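Side-chain contacts in iron uptake protein A2 (Synechocystis sp., PDB 2VOZ), which binds ferric iron and probably delivers it to a periplasmic ABC transporter for import into the cell: residues Q101-G106 with P273-A278; A207-I212 with E243-F248; I228-S233 with Q239-K244; A266-N271 with A277-L282. One frame throughout, in Å; residues are numbered along the deposited sequence.

In the fold
Two pairs of contacts lie on opposite sides of the chain's centre. Contacts 1 and 4 share the start of helix 275-285, and their centres are about 5 Å apart: contact 4 is the buried, wholly apolar seat of that helix on strand 261-268, while contact 1 is its polar, watered margin against a loop. Contacts 2 and 3 share the end of helix 236-244, with centres about 9 Å apart; contact 2 is buried and aliphatic, near the iron-binding tyrosines, whereas contact 3 mixes valine and leucine packing with a partly exposed glutamine amide. Strands 245-248 and 261-268, used by contacts 2 and 4, belong to the same sheet.

Contact 1: residues Q101-G106 with P273-A278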
loop_
_atom_site.group_PDB
_atom_site.type_symbol
_atom_site.label_atom_id
_atom_site.label_comp_id
_atom_site.label_asym_id
_atom_site.label_seq_id
_atom_site.Cartn_x
_atom_site.Cartn_y
_atom_site.Cartn_z
ATOM N N GLN B 101 -30.671 -6.859 -12.602
ATOM C CA GLN B 101 -31.778 -7.809 -12.743
ATOM C C GLN B 101 -32.269 -8.236 -11.370
ATOM O O GLN B 101 -31.479 -8.383 -10.435
ATOM C CB GLN B 101 -31.375 -9.045 -13.535
ATOM C CG GLN B 101 -30.193 -9.853 -13.006
ATOM C CD GLN B 101 -29.918 -11.085 -13.834
ATOM O OE1 GLN B 101 -30.782 -11.980 -13.955
ATOM N NE2 GLN B 101 -28.715 -11.164 -14.385
ATOM N N PRO B 102 -33.561 -8.526 -11.273
ATOM C CA PRO B 102 -34.045 -9.045 -9.989
ATOM C C PRO B 102 -33.581 -10.468 -9.733
ATOM O O PRO B 102 -33.455 -11.285 -10.658
ATOM C CB PRO B 102 -35.570 -8.978 -10.121
ATOM C CG PRO B 102 -35.828 -9.086 -11.630
ATOM C CD PRO B 102 -34.627 -8.400 -12.288
ATOM N N VAL B 103 -33.235 -10.738 -8.493
ATOM C CA VAL B 103 -32.941 -12.116 -8.118
ATOM C C VAL B 103 -33.837 -12.528 -6.964
ATOM O O VAL B 103 -34.269 -11.684 -6.158
ATOM C CB VAL B 103 -31.452 -12.354 -7.799
ATOM C CG1 VAL B 103 -30.553 -12.037 -9.028
ATOM C CG2 VAL B 103 -31.043 -11.568 -6.616
ATOM N N ARG B 104 -34.112 -13.827 -6.913
ATOM C CA ARG B 104 -34.959 -14.398 -5.888
ATOM C C ARG B 104 -34.119 -15.436 -5.174
ATOM O O ARG B 104 -33.776 -16.483 -5.729
ATOM C CB ARG B 104 -36.209 -15.015 -6.545
ATOM N N SER B 105 -33.759 -15.132 -3.938
ATOM C CA SER B 105 -32.927 -16.002 -3.148
ATOM C C SER B 105 -33.555 -16.145 -1.798
ATOM O O SER B 105 -33.706 -15.155 -1.056
ATOM C CB SER B 105 -31.527 -15.405 -2.972
ATOM O OG SER B 105 -30.876 -16.077 -1.909
ATOM N N GLY B 106 -33.897 -17.388 -1.464
ATOM C CA GLY B 106 -34.337 -17.714 -0.121
ATOM C C GLY B 106 -33.420 -17.231 0.983
ATOM O O GLY B 106 -33.902 -16.607 1.908
ATOM N N PRO B 273 -22.673 -12.609 -16.850
ATOM C CA PRO B 273 -22.253 -13.887 -17.448
ATOM C C PRO B 273 -22.251 -15.059 -16.461
ATOM O O PRO B 273 -22.492 -16.209 -16.863
ATOM C CB PRO B 273 -20.827 -13.601 -17.933
ATOM C CG PRO B 273 -20.369 -12.463 -17.168
ATOM C CD PRO B 273 -21.604 -11.609 -16.906
ATOM N N ASN B 274 -21.985 -14.765 -15.186
ATOM C CA ASN B 274 -21.853 -15.793 -14.156
ATOM C C ASN B 274 -22.987 -15.640 -13.133
ATOM O O ASN B 274 -22.743 -15.391 -11.955
ATOM C CB ASN B 274 -20.496 -15.660 -13.425
ATOM C CG ASN B 274 -19.290 -15.702 -14.348
ATOM O OD1 ASN B 274 -18.863 -16.778 -14.781
ATOM N ND2 ASN B 274 -18.683 -14.528 -14.606
ATOM N N ARG B 275 -24.227 -15.768 -13.590
ATOM C CA ARG B 275 -25.379 -15.398 -12.788
ATOM C C ARG B 275 -25.495 -16.207 -11.505
ATOM O O ARG B 275 -25.734 -15.637 -10.427
ATOM C CB ARG B 275 -26.677 -15.507 -13.583
ATOM C CG ARG B 275 -27.888 -14.988 -12.835
ATOM C CD ARG B 275 -29.120 -15.216 -13.688
ATOM N NE ARG B 275 -30.272 -14.541 -13.108
ATOM C CZ ARG B 275 -31.115 -15.111 -12.254
ATOM N NH1 ARG B 275 -32.134 -14.417 -11.761
ATOM N NH2 ARG B 275 -30.937 -16.373 -11.895
ATOM N N ASP B 276 -25.386 -17.531 -11.625
ATOM C CA ASP B 276 -25.475 -18.373 -10.437
ATOM C C ASP B 276 -24.373 -18.075 -9.420
ATOM O O ASP B 276 -24.640 -18.029 -8.207
ATOM C CB ASP B 276 -25.478 -19.834 -10.845
ATOM C CG ASP B 276 -26.753 -20.228 -11.545
ATOM O OD1 ASP B 276 -27.860 -19.798 -11.120
ATOM O OD2 ASP B 276 -26.652 -20.955 -12.548
ATOM N N ALA B 277 -23.149 -17.866 -9.906
ATOM C CA ALA B 277 -22.036 -17.519 -9.015
ATOM C C ALA B 277 -22.283 -16.165 -8.369
ATOM O O ALA B 277 -21.930 -15.938 -7.203
ATOM C CB ALA B 277 -20.713 -17.544 -9.756
ATOM N N ALA B 278 -22.893 -15.249 -9.133
ATOM C CA ALA B 278 -23.180 -13.891 -8.620
ATOM C C ALA B 278 -24.170 -13.953 -7.452
ATOM O O ALA B 278 -23.971 -13.349 -6.395
ATOM C CB ALA B 278 -23.733 -12.982 -9.774
HETATM O O HOH W 1 -33.806 -11.916 -13.290
HETATM O O HOH W 2 -33.356 -15.467 -9.030
#
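A polar, partly buried contact anchors Arg275, in the first turn of helix 275-285, to the loop that leads from helix 88-96 to helix 106-111. It is carried by a hydrogen bond from Arg275 NE to Gln101 OE1, 2.7 Å long and nearly straight at 175°. The oxygen lies in the guanidinium plane, at its edge, but the donor sits well above the carbonyl plane of the amide, and the two flat groups are turned 47° apart. With CG anti to the backbone N (chi1 -174°) and the chain extended as far as NE, Arg275 spans the distance between helix and loop. Gln101 is fixed at its other end too, because NE2 bonds to Leu269 O. Water 1 donates to Gln101 OE1 and, at 2.7 Å, to Pro102 O, and is held weakly by Arg275 NH1; water 2 accepts from Arg275 NH1 and from Arg104 N, the latter at 2.8 Å. Val103 adds a methyl, CG1, 4.0 Å from Arg275 NH1. A methionine in place of Arg275 would probably leave Gln101 OE1 without its direct donor and both waters without one of their anchors. Between the two segments the guanidinium thus meets, at its edge, one direct amide acceptor and a second carbonyl reached through water, so its charge probably relies here on directed N-H bonds to neutral partners.

Contact 2: residues A207-I212 with E243-F248; sequences AQIRAI and EKVSLF. With SO4 (sulfate ion), chain E.
Val245 presents its two methyls to helix 205-213 at the point where helix 236-244 gives way to strand 245-248, and its side chain crosses those of Ile209 and Ile212 at about a right angle in each case. The branches divide the work. Val245 CG2 meets Ile212 CG2 at 3.8 Å and also comes within 3.8 Å of the backbone oxygen Ile209 O, while Val245 CG1, anti to the backbone N (chi1 178°), reaches Ile209 CG2 and Ile212 CD1, each at 4.0 Å. The valine therefore touches two residues one helical turn apart. An alanine at Val245 would remove both methyls and would probably open a gap between strand 245-248 and the two isoleucines.

The strand's next residues serve another partner. A sulfate ion, probably from the crystallisation liquor, accepts a 2.8 Å bond at O1 from Leu247 N, straight at 176°, and a 2.9 Å bond at O2 from Ser246 OG, which is also hydrogen-bonded to Arg137.

Ile209 continues the apolar layer to Tyr226, an iron-binding residue whose side chain is about 4 Å away, and to Leu230. On another side of helix 205-213, Arg210 forms salt bridges with Asp238 and with Glu66 of the second subunit. The contact itself is buried and aliphatic; it joins helix 205-213 to strand 245-248 next to Tyr226, and is probably held by the fit of aliphatic groups alone.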
loop_
_atom_site.group_PDB
_atom_site.type_symbol
_atom_site.label_atom_id
_atom_site.label_comp_id
_atom_site.label_asym_id
_atom_site.label_seq_id
_atom_site.Cartn_x
_atom_site.Cartn_y
_atom_site.Cartn_z
ATOM N N ALA B 207 -14.711 16.762 8.071
ATOM C CA ALA B 207 -14.501 18.225 8.162
ATOM C C ALA B 207 -15.560 18.875 9.057
ATOM O O ALA B 207 -15.293 19.862 9.754
ATOM C CB ALA B 207 -14.524 18.897 6.731
ATOM N N GLN B 208 -16.798 18.371 9.020
ATOM C CA GLN B 208 -17.844 18.951 9.898
ATOM C C GLN B 208 -17.565 18.647 11.380
ATOM O O GLN B 208 -17.782 19.474 12.269
ATOM C CB GLN B 208 -19.233 18.446 9.493
ATOM C CG GLN B 208 -19.431 18.409 7.959
ATOM C CD GLN B 208 -19.067 19.737 7.293
ATOM O OE1 GLN B 208 -19.372 20.816 7.821
ATOM N NE2 GLN B 208 -18.458 19.664 6.107
ATOM N N ILE B 209 -17.106 17.435 11.639
ATOM C CA ILE B 209 -16.807 17.039 13.037
ATOM C C ILE B 209 -15.631 17.898 13.519
ATOM O O ILE B 209 -15.672 18.461 14.626
ATOM C CB ILE B 209 -16.431 15.563 13.093
ATOM C CG1 ILE B 209 -17.586 14.712 12.527
ATOM C CG2 ILE B 209 -16.141 15.112 14.538
ATOM C CD1 ILE B 209 -17.243 13.202 12.455
ATOM N N ARG B 210 -14.610 18.030 12.673
ATOM C CA ARG B 210 -13.453 18.847 13.059
ATOM C C ARG B 210 -13.814 20.310 13.255
ATOM O O ARG B 210 -13.227 20.988 14.114
ATOM C CB ARG B 210 -12.335 18.719 12.048
ATOM C CG ARG B 210 -11.712 17.322 12.040
ATOM C CD ARG B 210 -10.449 17.389 11.143
ATOM N NE ARG B 210 -9.943 16.063 10.836
ATOM C CZ ARG B 210 -9.131 15.365 11.637
ATOM N NH1 ARG B 210 -8.737 15.874 12.819
ATOM N NH2 ARG B 210 -8.717 14.145 11.261
ATOM N N ALA B 211 -14.805 20.772 12.489
ATOM C CA ALA B 211 -15.221 22.192 12.554
ATOM C C ALA B 211 -15.831 22.493 13.930
ATOM O O ALA B 211 -15.694 23.610 14.432
ATOM C CB ALA B 211 -16.199 22.528 11.415
ATOM N N ILE B 212 -16.459 21.491 14.553
ATOM C CA ILE B 212 -17.002 21.680 15.913
ATOM C C ILE B 212 -15.824 21.887 16.835
ATOM O O ILE B 212 -15.840 22.804 17.653
ATOM C CB ILE B 212 -17.818 20.479 16.372
ATOM C CG1 ILE B 212 -19.028 20.291 15.438
ATOM C CG2 ILE B 212 -18.320 20.678 17.839
ATOM C CD1 ILE B 212 -19.843 18.991 15.774
ATOM N N GLU B 243 -12.170 14.137 22.074
ATOM C CA GLU B 243 -12.316 14.687 23.431
ATOM C C GLU B 243 -13.257 15.845 23.454
ATOM O O GLU B 243 -13.837 16.136 24.483
ATOM C CB GLU B 243 -10.964 15.113 23.996
ATOM C CG GLU B 243 -10.288 13.904 24.650
ATOM C CD GLU B 243 -8.776 13.951 24.596
ATOM O OE1 GLU B 243 -8.209 15.046 24.320
ATOM O OE2 GLU B 243 -8.157 12.871 24.822
ATOM N N LYS B 244 -13.380 16.528 22.330
ATOM C CA LYS B 244 -14.118 17.790 22.259
ATOM C C LYS B 244 -15.520 17.648 21.698
ATOM O O LYS B 244 -16.370 18.521 21.885
ATOM C CB LYS B 244 -13.339 18.818 21.452
ATOM C CG LYS B 244 -12.149 19.363 22.241
ATOM C CD LYS B 244 -11.431 20.457 21.476
ATOM C CE LYS B 244 -10.319 21.050 22.343
ATOM N NZ LYS B 244 -10.948 21.862 23.426
ATOM N N VAL B 245 -15.749 16.541 21.011
ATOM C CA VAL B 245 -16.999 16.336 20.251
ATOM C C VAL B 245 -17.553 14.979 20.616
ATOM O O VAL B 245 -16.774 14.029 20.753
ATOM C CB VAL B 245 -16.693 16.388 18.719
ATOM C CG1 VAL B 245 -17.976 16.129 17.920
ATOM C CG2 VAL B 245 -16.044 17.736 18.328
ATOM N N SER B 246 -18.879 14.860 20.819
ATOM C CA SER B 246 -19.495 13.552 21.088
ATOM C C SER B 246 -20.490 13.184 19.998
ATOM O O SER B 246 -20.987 14.045 19.283
ATOM C CB SER B 246 -20.189 13.508 22.450
ATOM O OG SER B 246 -19.213 13.491 23.514
ATOM N N LEU B 247 -20.775 11.888 19.905
ATOM C CA LEU B 247 -21.722 11.354 18.922
ATOM C C LEU B 247 -23.087 11.238 19.621
ATOM O O LEU B 247 -23.180 10.727 20.733
ATOM C CB LEU B 247 -21.234 9.970 18.461
ATOM C CG LEU B 247 -22.060 9.201 17.419
ATOM C CD1 LEU B 247 -21.118 8.233 16.724
ATOM C CD2 LEU B 247 -23.198 8.415 18.047
ATOM N N PHE B 248 -24.142 11.695 18.957
ATOM C CA PHE B 248 -25.501 11.578 19.469
ATOM C C PHE B 248 -26.371 10.905 18.409
ATOM O O PHE B 248 -26.424 11.408 17.271
ATOM C CB PHE B 248 -26.050 12.989 19.765
ATOM C CG PHE B 248 -27.488 13.002 20.216
ATOM C CD1 PHE B 248 -27.805 12.781 21.583
ATOM C CD2 PHE B 248 -28.516 13.241 19.307
ATOM C CE1 PHE B 248 -29.154 12.792 22.008
ATOM C CE2 PHE B 248 -29.873 13.239 19.716
ATOM C CZ PHE B 248 -30.185 13.022 21.067
HETATM S S SO4 E . -19.144 9.593 22.923
HETATM O O1 SO4 E . -19.418 10.100 21.576
HETATM O O2 SO4 E . -18.600 10.650 23.818
HETATM O O3 SO4 E . -20.380 9.061 23.531
HETATM O O4 SO4 E . -18.163 8.499 22.850
#

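Contact 3: residues I228-S233 with Q239-K244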
loop_
_atom_site.group_PDB
_atom_site.type_symbol
_atom_site.label_atom_id
_atom_site.label_comp_id
_atom_site.label_asym_id
_atom_site.label_seq_id
_atom_site.Cartn_x
_atom_site.Cartn_y
_atom_site.Cartn_z
ATOM N N ILE B 228 -15.730 6.864 14.511
ATOM C CA ILE B 228 -15.001 5.648 14.916
ATOM C C ILE B 228 -13.571 5.727 14.403
ATOM O O ILE B 228 -12.636 5.366 15.128
ATOM C CB ILE B 228 -15.737 4.348 14.495
ATOM C CG1 ILE B 228 -17.236 4.396 14.849
ATOM C CG2 ILE B 228 -15.027 3.125 15.128
ATOM C CD1 ILE B 228 -17.513 4.665 16.364
ATOM N N ARG B 229 -13.367 6.245 13.180
ATOM C CA ARG B 229 -11.996 6.415 12.655
ATOM C C ARG B 229 -11.176 7.272 13.564
ATOM O O ARG B 229 -10.052 6.937 13.855
ATOM C CB ARG B 229 -11.969 7.108 11.294
ATOM C CG ARG B 229 -12.479 6.264 10.218
ATOM C CD ARG B 229 -12.370 6.993 8.885
ATOM N NE ARG B 229 -13.192 6.295 7.909
ATOM C CZ ARG B 229 -13.425 6.747 6.683
ATOM N NH1 ARG B 229 -14.212 6.046 5.886
ATOM N NH2 ARG B 229 -12.848 7.879 6.254
ATOM N N LEU B 230 -11.747 8.402 13.981
ATOM C CA LEU B 230 -11.034 9.356 14.841
ATOM C C LEU B 230 -10.680 8.697 16.187
ATOM O O LEU B 230 -9.545 8.829 16.637
ATOM C CB LEU B 230 -11.874 10.616 15.076
ATOM C CG LEU B 230 -12.045 11.473 13.813
ATOM C CD1 LEU B 230 -13.008 12.651 14.130
ATOM C CD2 LEU B 230 -10.695 12.002 13.335
ATOM N N GLN B 231 -11.613 7.916 16.759
ATOM C CA GLN B 231 -11.379 7.237 18.039
ATOM C C GLN B 231 -10.194 6.261 17.919
ATOM O O GLN B 231 -9.378 6.106 18.846
ATOM C CB GLN B 231 -12.639 6.498 18.478
ATOM C CG GLN B 231 -13.767 7.421 18.967
ATOM C CD GLN B 231 -14.910 6.605 19.494
ATOM O OE1 GLN B 231 -15.827 6.246 18.743
ATOM N NE2 GLN B 231 -14.853 6.269 20.791
ATOM N N LYS B 232 -10.102 5.605 16.767
ATOM C CA LYS B 232 -9.081 4.589 16.559
ATOM C C LYS B 232 -7.709 5.195 16.162
ATOM O O LYS B 232 -6.646 4.514 16.215
ATOM C CB LYS B 232 -9.576 3.617 15.511
ATOM C CG LYS B 232 -10.623 2.663 16.060
ATOM C CD LYS B 232 -11.044 1.714 14.954
ATOM C CE LYS B 232 -12.040 0.689 15.469
ATOM N NZ LYS B 232 -12.249 -0.318 14.410
ATOM N N SER B 233 -7.726 6.460 15.776
ATOM C CA SER B 233 -6.500 7.094 15.263
ATOM C C SER B 233 -5.417 7.195 16.327
ATOM O O SER B 233 -5.706 7.497 17.472
ATOM C CB SER B 233 -6.821 8.500 14.750
ATOM O OG SER B 233 -5.631 9.156 14.332
ATOM N N GLN B 239 -7.418 12.463 18.556
ATOM C CA GLN B 239 -7.938 12.193 19.900
ATOM C C GLN B 239 -8.494 13.494 20.503
ATOM O O GLN B 239 -9.458 13.463 21.262
ATOM C CB GLN B 239 -6.798 11.646 20.749
ATOM C CG GLN B 239 -6.398 10.263 20.343
ATOM C CD GLN B 239 -7.586 9.314 20.351
ATOM O OE1 GLN B 239 -8.441 9.386 21.230
ATOM N NE2 GLN B 239 -7.648 8.433 19.339
ATOM N N GLU B 240 -7.891 14.637 20.146
ATOM C CA GLU B 240 -8.397 15.910 20.659
ATOM C C GLU B 240 -9.806 16.161 20.170
ATOM O O GLU B 240 -10.646 16.677 20.899
ATOM C CB GLU B 240 -7.528 17.102 20.284
ATOM C CG GLU B 240 -7.979 18.288 21.118
ATOM C CD GLU B 240 -7.081 19.493 20.962
ATOM O OE1 GLU B 240 -7.552 20.477 20.363
ATOM O OE2 GLU B 240 -5.917 19.424 21.432
ATOM N N VAL B 241 -10.052 15.831 18.895
ATOM C CA VAL B 241 -11.392 15.990 18.333
ATOM C C VAL B 241 -12.405 15.113 19.097
ATOM O O VAL B 241 -13.502 15.568 19.412
ATOM C CB VAL B 241 -11.416 15.623 16.840
ATOM C CG1 VAL B 241 -12.845 15.710 16.279
ATOM C CG2 VAL B 241 -10.453 16.529 16.036
ATOM N N VAL B 242 -12.030 13.859 19.376
ATOM C CA VAL B 242 -12.982 12.972 20.060
ATOM C C VAL B 242 -13.151 13.421 21.531
ATOM O O VAL B 242 -14.209 13.202 22.109
ATOM C CB VAL B 242 -12.670 11.484 19.896
ATOM C CG1 VAL B 242 -12.655 11.114 18.411
ATOM C CG2 VAL B 242 -11.354 11.123 20.563
ATOM N N GLU B 243 -12.170 14.137 22.074
ATOM C CA GLU B 243 -12.316 14.687 23.431
ATOM C C GLU B 243 -13.257 15.845 23.454
ATOM O O GLU B 243 -13.837 16.136 24.483
ATOM C CB GLU B 243 -10.964 15.113 23.996
ATOM C CG GLU B 243 -10.288 13.904 24.650
ATOM C CD GLU B 243 -8.776 13.951 24.596
ATOM O OE1 GLU B 243 -8.209 15.046 24.320
ATOM O OE2 GLU B 243 -8.157 12.871 24.822
ATOM N N LYS B 244 -13.380 16.528 22.330
ATOM C CA LYS B 244 -14.118 17.790 22.259
ATOM C C LYS B 244 -15.520 17.648 21.698
ATOM O O LYS B 244 -16.370 18.521 21.885
ATOM C CB LYS B 244 -13.339 18.818 21.452
ATOM C CG LYS B 244 -12.149 19.363 22.241
ATOM C CD LYS B 244 -11.431 20.457 21.476
ATOM C CE LYS B 244 -10.319 21.050 22.343
ATOM N NZ LYS B 244 -10.948 21.862 23.426
HETATM O O HOH W 3 -10.031 7.295 21.664
#
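The amide nitrogen of Gln239 donates to two backbone oxygens near the end of helix 224-232, Gln231 O and Ser233 O. The bond from Gln239 NE2 to Gln231 O is 2.9 Å long, with the donor well above the carbonyl plane; the one from Gln239 NE2 to Ser233 O is equally long but lies in the carbonyl plane. Both acceptors are close to the plane of the amide, so the pair of bonds fixes its rotation. A bend at chi2 (-55°) turns the glutamine's end toward them. Water 3 completes a bridge, donating to Gln239 OE1 at 2.7 Å and to Gln231 O. Two consecutive helices of the periplasmic binding-protein fold meet here across a short turn: 224-232, which also carries the iron-binding Tyr225 and Tyr226, and 236-244. Ser233 OG braces that turn by bonding to Asp238 and Asp235 N. The directions of segments 228-232 and 239-244 are 121° apart, and their axes approach to 8.5 Å. In the conformer described, Val242 CG1 lies against Leu230 CB and Gln231 CG; the amide of Gln231 extends onward to His316. Deeper in, Leu230 CD1 meets Val241 CG1 at 3.7 Å, and Val241 also packs on Ile209 of helix 205-213.

Contact 4: residues A266-N271 with A277-L282; sequences AGVLKN and AAIAFL
Ala266 opens the contact with its single methyl, CB lying 3.9 Å from Leu282 CD2 on the helix that returns after the strand. Gly267 brings no side chain to the contact; its backbone is hydrogen-bonded to Leu83 of the adjoining strand 82-86. Val268 then carries most of the packing. Its CG2 branch, anti to the carbonyl carbon, touches Leu282 CD1 at 3.7 Å, Ala278 CB at 4.0 Å and Ile279 CG1 at 4.1 Å, while CG1 also comes to 4.0 Å from Ala278 CB. The small alanine lets the helix backbone approach here: the CA atoms of Val268 and Ala278 are 6.3 Å apart. Leu282, with CG beside its backbone N (chi1 -64°), directs one methyl to Val268 and the other to Ala266, so that its forked end spans two residues on the same face of the strand. Beyond Val268 the chain leaves the helix, and backbone hydrogen bonds tie Leu269 to Asp81 and Lys270 to Leu99.

Strand 266-268 and helix 277-282 run nearly antiparallel, 157° between their directions and 8.7 Å apart at the closest approach of their axes. The same apolar layer is continued by Ile82 of strand 82-86, which meets Ala266, Ala278 and Leu282, by Phe126 of strand 124-136 beside Ala266 and Leu282, and by Val103 in the loop before helix 106-111; farther round the helix, Phe281 packs on Ile36 and Leu38 of strand 35-40.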
loop_
_atom_site.group_PDB
_atom_site.type_symbol
_atom_site.label_atom_id
_atom_site.label_comp_id
_atom_site.label_asym_id
_atom_site.label_seq_id
_atom_site.Cartn_x
_atom_site.Cartn_y
_atom_site.Cartn_z
ATOM N N ALA B 266 -25.405 -4.315 -2.963
ATOM C CA ALA B 266 -25.071 -4.806 -4.313
ATOM C C ALA B 266 -26.259 -5.510 -4.933
ATOM O O ALA B 266 -27.175 -5.946 -4.223
ATOM C CB ALA B 266 -23.910 -5.764 -4.220
ATOM N N GLY B 267 -26.207 -5.644 -6.250
ATOM C CA GLY B 267 -27.236 -6.393 -6.992
ATOM C C GLY B 267 -26.528 -7.107 -8.113
ATOM O O GLY B 267 -25.375 -6.786 -8.463
ATOM N N VAL B 268 -27.212 -8.078 -8.692
ATOM C CA VAL B 268 -26.687 -8.770 -9.872
ATOM C C VAL B 268 -27.006 -7.937 -11.119
ATOM O O VAL B 268 -28.151 -7.483 -11.309
ATOM C CB VAL B 268 -27.371 -10.165 -9.981
ATOM C CG1 VAL B 268 -26.874 -10.884 -11.227
ATOM C CG2 VAL B 268 -27.072 -10.966 -8.707
ATOM N N LEU B 269 -25.995 -7.756 -11.969
ATOM C CA LEU B 269 -26.133 -6.988 -13.199
ATOM C C LEU B 269 -26.957 -7.742 -14.239
ATOM O O LEU B 269 -26.880 -8.975 -14.342
ATOM C CB LEU B 269 -24.771 -6.583 -13.739
ATOM C CG LEU B 269 -24.103 -5.595 -12.778
ATOM C CD1 LEU B 269 -22.614 -5.429 -13.136
ATOM C CD2 LEU B 269 -24.798 -4.253 -12.801
ATOM N N LYS B 270 -27.744 -6.976 -14.992
ATOM C CA LYS B 270 -28.669 -7.506 -15.988
ATOM C C LYS B 270 -28.094 -8.582 -16.865
ATOM O O LYS B 270 -28.731 -9.597 -17.129
ATOM C CB LYS B 270 -29.135 -6.383 -16.888
ATOM C CG LYS B 270 -30.321 -6.733 -17.773
ATOM C CD LYS B 270 -31.011 -5.460 -18.238
ATOM C CE LYS B 270 -31.907 -4.875 -17.138
ATOM N NZ LYS B 270 -32.650 -3.657 -17.619
ATOM N N ASN B 271 -26.926 -8.402 -17.410
ATOM C CA ASN B 271 -26.620 -9.538 -18.298
ATOM C C ASN B 271 -25.450 -10.335 -17.755
ATOM O O ASN B 271 -24.576 -10.793 -18.502
ATOM C CB ASN B 271 -26.490 -9.073 -19.763
ATOM C CG ASN B 271 -27.872 -8.815 -20.439
ATOM O OD1 ASN B 271 -28.883 -9.478 -20.152
ATOM N ND2 ASN B 271 -27.897 -7.858 -21.337
ATOM N N ALA B 277 -23.149 -17.866 -9.906
ATOM C CA ALA B 277 -22.036 -17.519 -9.015
ATOM C C ALA B 277 -22.283 -16.165 -8.369
ATOM O O ALA B 277 -21.930 -15.938 -7.203
ATOM C CB ALA B 277 -20.713 -17.544 -9.756
ATOM N N ALA B 278 -22.893 -15.249 -9.133
ATOM C CA ALA B 278 -23.180 -13.891 -8.620
ATOM C C ALA B 278 -24.170 -13.953 -7.452
ATOM O O ALA B 278 -23.971 -13.349 -6.395
ATOM C CB ALA B 278 -23.733 -12.982 -9.774
ATOM N N ILE B 279 -25.211 -14.765 -7.626
ATOM C CA ILE B 279 -26.179 -14.950 -6.561
ATOM C C ILE B 279 -25.503 -15.613 -5.377
ATOM O O ILE B 279 -25.701 -15.190 -4.230
ATOM C CB ILE B 279 -27.418 -15.732 -7.059
ATOM C CG1 ILE B 279 -28.154 -14.883 -8.126
ATOM C CG2 ILE B 279 -28.306 -16.221 -5.866
ATOM C CD1 ILE B 279 -29.202 -15.676 -8.844
ATOM N N ALA B 280 -24.665 -16.612 -5.648
ATOM C CA ALA B 280 -23.926 -17.311 -4.589
ATOM C C ALA B 280 -23.028 -16.334 -3.804
ATOM O O ALA B 280 -22.881 -16.443 -2.584
ATOM C CB ALA B 280 -23.090 -18.449 -5.190
ATOM N N PHE B 281 -22.454 -15.389 -4.530
ATOM C CA PHE B 281 -21.612 -14.389 -3.928
ATOM C C PHE B 281 -22.449 -13.509 -2.998
ATOM O O PHE B 281 -22.034 -13.272 -1.864
ATOM C CB PHE B 281 -20.908 -13.531 -4.972
ATOM C CG PHE B 281 -20.039 -12.485 -4.360
ATOM C CD1 PHE B 281 -18.816 -12.842 -3.786
ATOM C CD2 PHE B 281 -20.447 -11.161 -4.326
ATOM C CE1 PHE B 281 -17.990 -11.895 -3.224
ATOM C CE2 PHE B 281 -19.601 -10.188 -3.738
ATOM C CZ PHE B 281 -18.404 -10.571 -3.182
ATOM N N LEU B 282 -23.614 -13.031 -3.448
ATOM C CA LEU B 282 -24.492 -12.219 -2.563
ATOM C C LEU B 282 -24.862 -12.996 -1.321
ATOM O O LEU B 282 -24.811 -12.469 -0.208
ATOM C CB LEU B 282 -25.775 -11.746 -3.277
ATOM C CG LEU B 282 -25.577 -10.789 -4.465
ATOM C CD1 LEU B 282 -26.960 -10.503 -4.994
ATOM C CD2 LEU B 282 -24.826 -9.511 -4.027
#